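Local structure of phosphoribosyl-aminoimidazole carboxylase (Aspergillus clavatus, 3K5I) at residues 36-41 with 295-300; 59-62 with 68-71; 100-105 with 109-114. The protein acts in purine biosynthesis as an ATP-grasp N5-carboxyaminoimidazole ribonucleotide synthetase, probably using ATP and bicarbonate to carboxylate 5-aminoimidazole ribonucleotide. All coordinates share one frame; numbering follows the deposited sequence.

Contact 1 of 3, residues 36-41 with 295-300; sequences GRMLVE and SGHYTI
His297, carried on a type I turn from Gly296 to Thr299, presents one face of its imidazole to the methyl end of Met38, which reaches across from helix 34-46. The backbone bond from Thr299 N to Gly296 O, 2.9 Å long, closes the turn. Met38 CE comes within 3.6 Å of His297 CE1. Its direction from the ring centroid is 18° off the ring normal, a CH-pi contact made over the face and displaced toward the rim. Met38 SD stands farther back, 4.5 Å from the centroid of the His297 ring, but is still above the face, so a sulfur-aromatic interaction accompanies the methyl contact. Met38 is extended as far as SD and then bends at chi3 (-69°), and this bend turns the methyl group onto the imidazole. The His297 ring also stacks with that of His376, and its side chain lies about 7 Å from the bound 5-aminoimidazole ribonucleotide. Ile300, in the helical residues that follow, returns its long branch to the same methionine: Ile300 CD1 is 3.8 Å from Met38 SD, the two side chains crossing at about a right angle. With chi2 at -178° the isoleucine extends far enough to meet the sulfur. Glu41 OE1 comes only to 4.5 Å of Ile300 CD1; the carboxylate's strongest partner is Arg45 of the second subunit, by a salt bridge, and that arginine also packs on Ile300. Methionine suits the middle position, since it is flexible and its sulfur is polarisable, able to serve a ring and an aliphatic branch together. The contact thus depends on dispersion and weak aromatic attraction, joining a helix of the preATP-grasp region to the ATP-grasp region through shape more than directional bonding.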
# COMPACT_ATOMS: atom_id res chain seq x y z
N GLY A 36 9.46 -1.11 -10.40
CA GLY A 36 8.59 -2.03 -11.07
C GLY A 36 7.82 -2.57 -9.96
O GLY A 36 6.62 -2.75 -10.17
N ARG A 37 8.43 -2.80 -8.81
CA ARG A 37 7.54 -3.36 -7.76
C ARG A 37 6.41 -2.47 -7.21
O ARG A 37 5.32 -2.89 -6.80
CB ARG A 37 8.42 -3.89 -6.62
CG ARG A 37 7.72 -4.69 -5.53
CD ARG A 37 8.67 -4.86 -4.34
NE ARG A 37 8.13 -5.49 -3.11
CZ ARG A 37 8.44 -6.73 -2.74
NH1 ARG A 37 9.20 -7.48 -3.53
NH2 ARG A 37 7.97 -7.20 -1.60
N MET A 38 6.70 -1.18 -7.08
CA MET A 38 5.70 -0.28 -6.58
C MET A 38 4.64 -0.21 -7.66
O MET A 38 3.43 -0.14 -7.39
CB MET A 38 6.29 1.08 -6.20
CG MET A 38 6.85 0.83 -4.82
SD MET A 38 7.68 2.18 -4.00
CE MET A 38 9.03 2.30 -4.94
N LEU A 39 5.09 -0.28 -8.90
CA LEU A 39 4.07 -0.26 -9.95
C LEU A 39 3.11 -1.45 -9.80
O LEU A 39 1.90 -1.26 -9.90
CB LEU A 39 4.69 -0.14 -11.35
CG LEU A 39 3.65 0.29 -12.41
CD1 LEU A 39 3.19 1.77 -12.46
CD2 LEU A 39 4.05 -0.17 -13.80
N VAL A 40 3.62 -2.67 -9.56
CA VAL A 40 2.81 -3.88 -9.37
C VAL A 40 1.96 -3.71 -8.13
O VAL A 40 0.77 -4.01 -8.16
CB VAL A 40 3.66 -5.20 -9.30
CG1 VAL A 40 2.79 -6.52 -9.43
CG2 VAL A 40 4.62 -5.18 -10.46
N GLU A 41 2.47 -3.18 -7.04
CA GLU A 41 1.44 -3.04 -6.02
C GLU A 41 0.25 -2.30 -6.60
O GLU A 41 -0.93 -2.67 -6.43
CB GLU A 41 1.97 -2.20 -4.89
CG GLU A 41 3.40 -2.65 -4.62
CD GLU A 41 3.97 -1.85 -3.45
OE1 GLU A 41 3.65 -0.66 -3.36
OE2 GLU A 41 4.65 -2.35 -2.54
N SER A 295 12.06 10.55 -6.44
CA SER A 295 11.52 11.79 -5.86
C SER A 295 10.05 11.73 -5.57
O SER A 295 9.51 12.55 -4.82
CB SER A 295 11.82 13.03 -6.73
OG SER A 295 10.77 13.50 -7.55
N GLY A 296 9.40 10.76 -6.19
CA GLY A 296 7.97 10.66 -5.95
C GLY A 296 7.48 9.56 -5.02
O GLY A 296 6.26 9.34 -4.84
N HIS A 297 8.39 8.88 -4.33
CA HIS A 297 7.86 7.85 -3.45
C HIS A 297 6.87 8.26 -2.37
O HIS A 297 5.97 7.45 -1.99
CB HIS A 297 8.99 6.97 -2.85
CG HIS A 297 9.85 6.32 -3.87
ND1 HIS A 297 9.43 6.16 -5.17
CD2 HIS A 297 11.02 5.64 -3.76
CE1 HIS A 297 10.35 5.49 -5.84
NE2 HIS A 297 11.33 5.17 -5.01
N TYR A 298 7.03 9.52 -1.93
CA TYR A 298 6.16 10.05 -0.89
C TYR A 298 4.70 10.05 -1.37
O TYR A 298 3.74 10.13 -0.56
CB TYR A 298 6.55 11.47 -0.45
CG TYR A 298 6.04 12.46 -1.47
CD1 TYR A 298 6.86 12.76 -2.57
CD2 TYR A 298 4.77 13.03 -1.40
CE1 TYR A 298 6.39 13.63 -3.54
CE2 TYR A 298 4.26 13.94 -2.39
CZ TYR A 298 5.11 14.24 -3.47
OH TYR A 298 4.84 15.11 -4.55
N THR A 299 4.48 9.92 -2.67
CA THR A 299 3.08 9.98 -3.13
C THR A 299 2.14 8.89 -2.62
O THR A 299 0.88 9.05 -2.55
CB THR A 299 3.07 10.14 -4.64
OG1 THR A 299 3.82 9.05 -5.24
CG2 THR A 299 3.73 11.50 -4.97
N ILE A 300 2.77 7.77 -2.27
CA ILE A 300 2.03 6.62 -1.75
C ILE A 300 1.26 6.95 -0.52
O ILE A 300 0.06 6.78 -0.44
CB ILE A 300 2.95 5.48 -1.37
CG1 ILE A 300 3.51 4.90 -2.67
CG2 ILE A 300 2.07 4.38 -0.81
CD1 ILE A 300 4.48 3.65 -2.58

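Contact 2 of 3, residues 59-62 with 68-71; sequences PAKQ and GHVT
Lys61 lays its aliphatic chain along His69, and the two side chains run antiparallel, each toward the other's backbone. Just ahead of it in the chain, Ala60 turns its small methyl to helix 34-46, where it packs on Arg37 and Val40; a short side chain suits this close approach. Lys61 then makes the contact in successive parts. Its CG sits above one face of the imidazole, 4.2 Å from the centroid of the His69 ring and 13° off the normal, a CH-pi contact. Farther out, Lys61 CE meets His69 CB at 3.5 Å. The chain is nearly straight until chi4 (113°), where it bends and brings the ammonium group toward the other backbone. Even so, the bond from Lys61 NZ to Val70 O is weak, at 3.5 Å; Ala55 O is the stronger partner, while the lysine's ion pair with Asp56 is long and weak. Lysine fits because its methylenes can cover a ring while its ammonium reaches Ala55 O, with weaker contacts to Val70 O and Asp56. Histidine fits because both nitrogens are used: His69 ND1 accepts a bond from Val52 N, and NE2 donates to Ser64 O. These two bonds would fix the rotation of the ring and hold its face against the lysine. In the fold, the contact closes the loop leading from strand 49-54 into strand 70-71, an outermost strand of the parallel sheet. Val52 and Leu53 of strand 49-54 pack on Lys61 and Val70 respectively, with helix 34-46 flanking the loop at Ala60.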
# COMPACT_ATOMS: atom_id res chain seq x y z
N PRO A 59 12.34 -8.16 -7.56
CA PRO A 59 11.40 -7.45 -6.69
C PRO A 59 9.94 -7.33 -7.05
O PRO A 59 9.07 -7.44 -6.18
CB PRO A 59 12.03 -6.09 -6.44
CG PRO A 59 13.52 -6.50 -6.44
CD PRO A 59 13.62 -7.43 -7.67
N ALA A 60 9.72 -7.23 -8.35
CA ALA A 60 8.36 -7.10 -8.87
C ALA A 60 7.62 -8.38 -9.17
O ALA A 60 6.41 -8.50 -9.03
CB ALA A 60 8.27 -5.99 -10.01
N LYS A 61 8.41 -9.37 -9.53
CA LYS A 61 7.89 -10.69 -9.84
C LYS A 61 7.43 -11.31 -8.54
O LYS A 61 6.40 -11.97 -8.54
CB LYS A 61 9.02 -11.53 -10.43
CG LYS A 61 9.46 -11.02 -11.80
CD LYS A 61 10.31 -12.23 -12.36
CE LYS A 61 10.42 -12.13 -13.89
NZ LYS A 61 11.80 -11.88 -14.27
N GLN A 62 8.20 -11.03 -7.48
CA GLN A 62 7.97 -11.47 -6.13
C GLN A 62 6.56 -11.27 -5.60
O GLN A 62 6.13 -12.07 -4.72
CB GLN A 62 9.00 -10.93 -5.16
CG GLN A 62 10.39 -11.38 -5.53
CD GLN A 62 11.35 -10.85 -4.48
OE1 GLN A 62 11.01 -10.58 -3.31
NE2 GLN A 62 12.57 -10.64 -4.91
N GLY A 68 3.00 -14.92 -16.82
CA GLY A 68 3.46 -14.07 -17.93
C GLY A 68 4.81 -13.37 -17.94
O GLY A 68 5.20 -12.68 -18.90
N HIS A 69 5.53 -13.48 -16.83
CA HIS A 69 6.77 -12.76 -16.82
C HIS A 69 7.72 -13.37 -17.86
O HIS A 69 7.58 -14.50 -18.33
CB HIS A 69 7.34 -12.84 -15.36
CG HIS A 69 6.44 -12.24 -14.31
ND1 HIS A 69 5.95 -10.95 -14.41
CD2 HIS A 69 5.98 -12.73 -13.13
CE1 HIS A 69 5.20 -10.70 -13.35
NE2 HIS A 69 5.20 -11.76 -12.55
N VAL A 70 8.75 -12.58 -18.10
CA VAL A 70 9.79 -13.01 -18.98
C VAL A 70 11.08 -12.92 -18.24
O VAL A 70 11.42 -11.88 -17.70
CB VAL A 70 9.83 -12.16 -20.22
CG1 VAL A 70 10.83 -12.80 -21.20
CG2 VAL A 70 8.37 -12.12 -20.77
N THR A 71 11.81 -14.02 -18.24
CA THR A 71 13.13 -14.12 -17.63
C THR A 71 14.22 -13.62 -18.62
O THR A 71 14.25 -13.98 -19.79
CB THR A 71 13.38 -15.57 -17.44
OG1 THR A 71 12.36 -16.02 -16.53
CG2 THR A 71 14.80 -15.67 -16.98

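Contact 3 of 3, residues 100-105 with 109-114; sequences YALEEV and VKIEPS
Ile111 sends its CD1 methyl against helix 99-105 at Leu102, where it overlaps the backbone and the root of the leucine side chain. The packing rests on Ile111 CD1 and Leu102 CB, 4.2 Å apart; the 3.1 Å between Ile111 CD1 and Leu102 O is doubtfully short for a methyl and a carbonyl oxygen. The first torsion of the isoleucine (chi1 -52°) sets CG1 anti to its own carbonyl carbon, which sends the long branch toward the helix. Leu102 also points to the strand, but the rest of its side chain spreads over Val90, Val97 and Trp115. Bulky branched residues suit both places, since each must fill space between a helix and a sheet. One turn farther along, the Val109 side chain meets the backbone carbonyl of Val105, with Val109 CG1 3.9 Å from Val105 O. Val105 O and Val109 N are 3.6 Å apart and do not form a bond. Valine suits position 109 as a branched apolar side chain that packs against Val90 and Cys87. The helix meanwhile keeps its own bonds, such as Val105 N to Ala101 O at 3.0 Å. Beyond the strand, a cis peptide precedes Pro113, and Ser114 then acts as N-cap of helix 115-121 with its OG bonded to Ala117 N. The contact forms the second half of a beta-alpha-beta crossover, strand 89-92, helix 99-105, strand 110-111, at one margin of the Rossmann-like parallel sheet. Its chemistry is largely apolar, without hydrogen bonds between the segments: methyls of Ile111 and Val109 lie against Leu102 CB and the carbonyl side of the helix, while backbone bonds to Val90 tie the strand itself into the sheet.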
# COMPACT_ATOMS: atom_id res chain seq x y z
N TYR A 100 15.98 -0.29 -29.37
CA TYR A 100 16.01 -0.74 -30.77
C TYR A 100 15.05 -1.90 -30.94
O TYR A 100 14.23 -1.91 -31.86
CB TYR A 100 17.43 -1.08 -31.19
CG TYR A 100 18.25 0.19 -31.23
CD1 TYR A 100 18.30 0.98 -32.38
CD2 TYR A 100 18.94 0.61 -30.11
CE1 TYR A 100 19.03 2.15 -32.40
CE2 TYR A 100 19.70 1.75 -30.13
CZ TYR A 100 19.71 2.55 -31.26
OH TYR A 100 20.56 3.63 -31.31
N ALA A 101 15.08 -2.82 -29.98
CA ALA A 101 14.13 -3.92 -29.99
C ALA A 101 12.77 -3.23 -29.92
O ALA A 101 11.84 -3.69 -30.57
CB ALA A 101 14.22 -4.76 -28.70
N LEU A 102 12.60 -2.19 -29.10
CA LEU A 102 11.31 -1.47 -28.99
C LEU A 102 10.84 -0.81 -30.30
O LEU A 102 9.64 -0.85 -30.62
CB LEU A 102 11.29 -0.40 -27.90
CG LEU A 102 11.30 -0.67 -26.38
CD1 LEU A 102 11.41 0.61 -25.50
CD2 LEU A 102 10.15 -1.53 -25.89
N GLU A 103 11.76 -0.20 -31.06
CA GLU A 103 11.41 0.39 -32.36
C GLU A 103 10.96 -0.81 -33.27
O GLU A 103 10.04 -0.73 -34.05
CB GLU A 103 12.65 1.09 -32.93
CG GLU A 103 12.51 1.73 -34.35
CD GLU A 103 13.82 2.40 -34.85
OE1 GLU A 103 14.87 2.07 -34.20
OE2 GLU A 103 13.79 3.21 -35.82
N GLU A 104 11.62 -1.95 -33.13
CA GLU A 104 11.28 -3.08 -33.95
C GLU A 104 9.90 -3.60 -33.71
O GLU A 104 9.23 -4.07 -34.64
CB GLU A 104 12.12 -4.27 -33.56
CG GLU A 104 12.71 -5.06 -34.68
CD GLU A 104 14.15 -5.36 -34.32
OE1 GLU A 104 15.06 -4.86 -35.02
OE2 GLU A 104 14.38 -6.04 -33.30
N VAL A 105 9.51 -3.57 -32.45
CA VAL A 105 8.19 -4.11 -32.13
C VAL A 105 7.06 -3.10 -32.04
O VAL A 105 5.94 -3.46 -31.67
CB VAL A 105 8.25 -5.12 -30.99
CG1 VAL A 105 8.95 -6.39 -31.49
CG2 VAL A 105 9.00 -4.52 -29.80
N VAL A 109 2.61 -3.65 -30.44
CA VAL A 109 2.10 -3.26 -29.15
C VAL A 109 2.34 -1.75 -29.04
O VAL A 109 3.19 -1.16 -29.75
CB VAL A 109 2.86 -3.99 -28.05
CG1 VAL A 109 4.30 -3.52 -28.11
CG2 VAL A 109 2.20 -3.77 -26.68
N LYS A 110 1.57 -1.14 -28.15
CA LYS A 110 1.75 0.30 -27.90
C LYS A 110 2.93 0.44 -26.96
O LYS A 110 3.20 -0.48 -26.15
CB LYS A 110 0.56 0.95 -27.16
CG LYS A 110 -0.71 1.20 -27.95
CD LYS A 110 -1.87 0.60 -27.13
CE LYS A 110 -3.26 1.23 -27.36
NZ LYS A 110 -4.39 0.55 -26.60
N ILE A 111 3.60 1.58 -27.06
CA ILE A 111 4.75 1.76 -26.16
C ILE A 111 4.60 3.06 -25.41
O ILE A 111 4.54 4.10 -26.03
CB ILE A 111 6.16 1.69 -26.82
CG1 ILE A 111 6.29 0.37 -27.65
CG2 ILE A 111 7.28 1.97 -25.72
CD1 ILE A 111 7.29 0.33 -28.91
N GLU A 112 4.60 3.04 -24.09
CA GLU A 112 4.45 4.32 -23.41
C GLU A 112 5.29 4.33 -22.13
O GLU A 112 5.18 3.45 -21.27
CB GLU A 112 2.95 4.53 -23.09
CG GLU A 112 1.94 4.60 -24.27
CD GLU A 112 2.15 5.78 -25.23
OE1 GLU A 112 3.06 6.58 -25.04
OE2 GLU A 112 1.43 5.90 -26.23
N PRO A 113 6.12 5.35 -21.96
CA PRO A 113 6.30 6.41 -22.96
C PRO A 113 7.03 5.95 -24.27
O PRO A 113 7.53 4.83 -24.44
CB PRO A 113 7.09 7.47 -22.17
CG PRO A 113 7.98 6.63 -21.25
CD PRO A 113 7.12 5.43 -20.87
N SER A 114 7.13 6.80 -25.27
CA SER A 114 7.78 6.40 -26.53
C SER A 114 9.22 5.87 -26.58
O SER A 114 10.07 6.41 -25.88
CB SER A 114 7.78 7.59 -27.49
OG SER A 114 8.94 8.35 -27.25

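From the N terminus, residues 36-41 open contact 1, whose loop is closed only when the chain reaches 295-300. Contacts 2 and 3 are both nested within it, one after the other without crossing. Contact 2 closes a short loop beside strand 70-71, and contact 3 closes another at strand 110-111, so the two mark the outer strands of the same parallel sheet, their centres about 20 Å apart. Contacts 1 and 2 meet through Arg37, whose NH1 lies 2.6 Å from Pro59 O, probably hydrogen-bonded; both also reach the second subunit. Contact 3 remains apart, while contact 1 joins this sheet's helix to the ATP-grasp region.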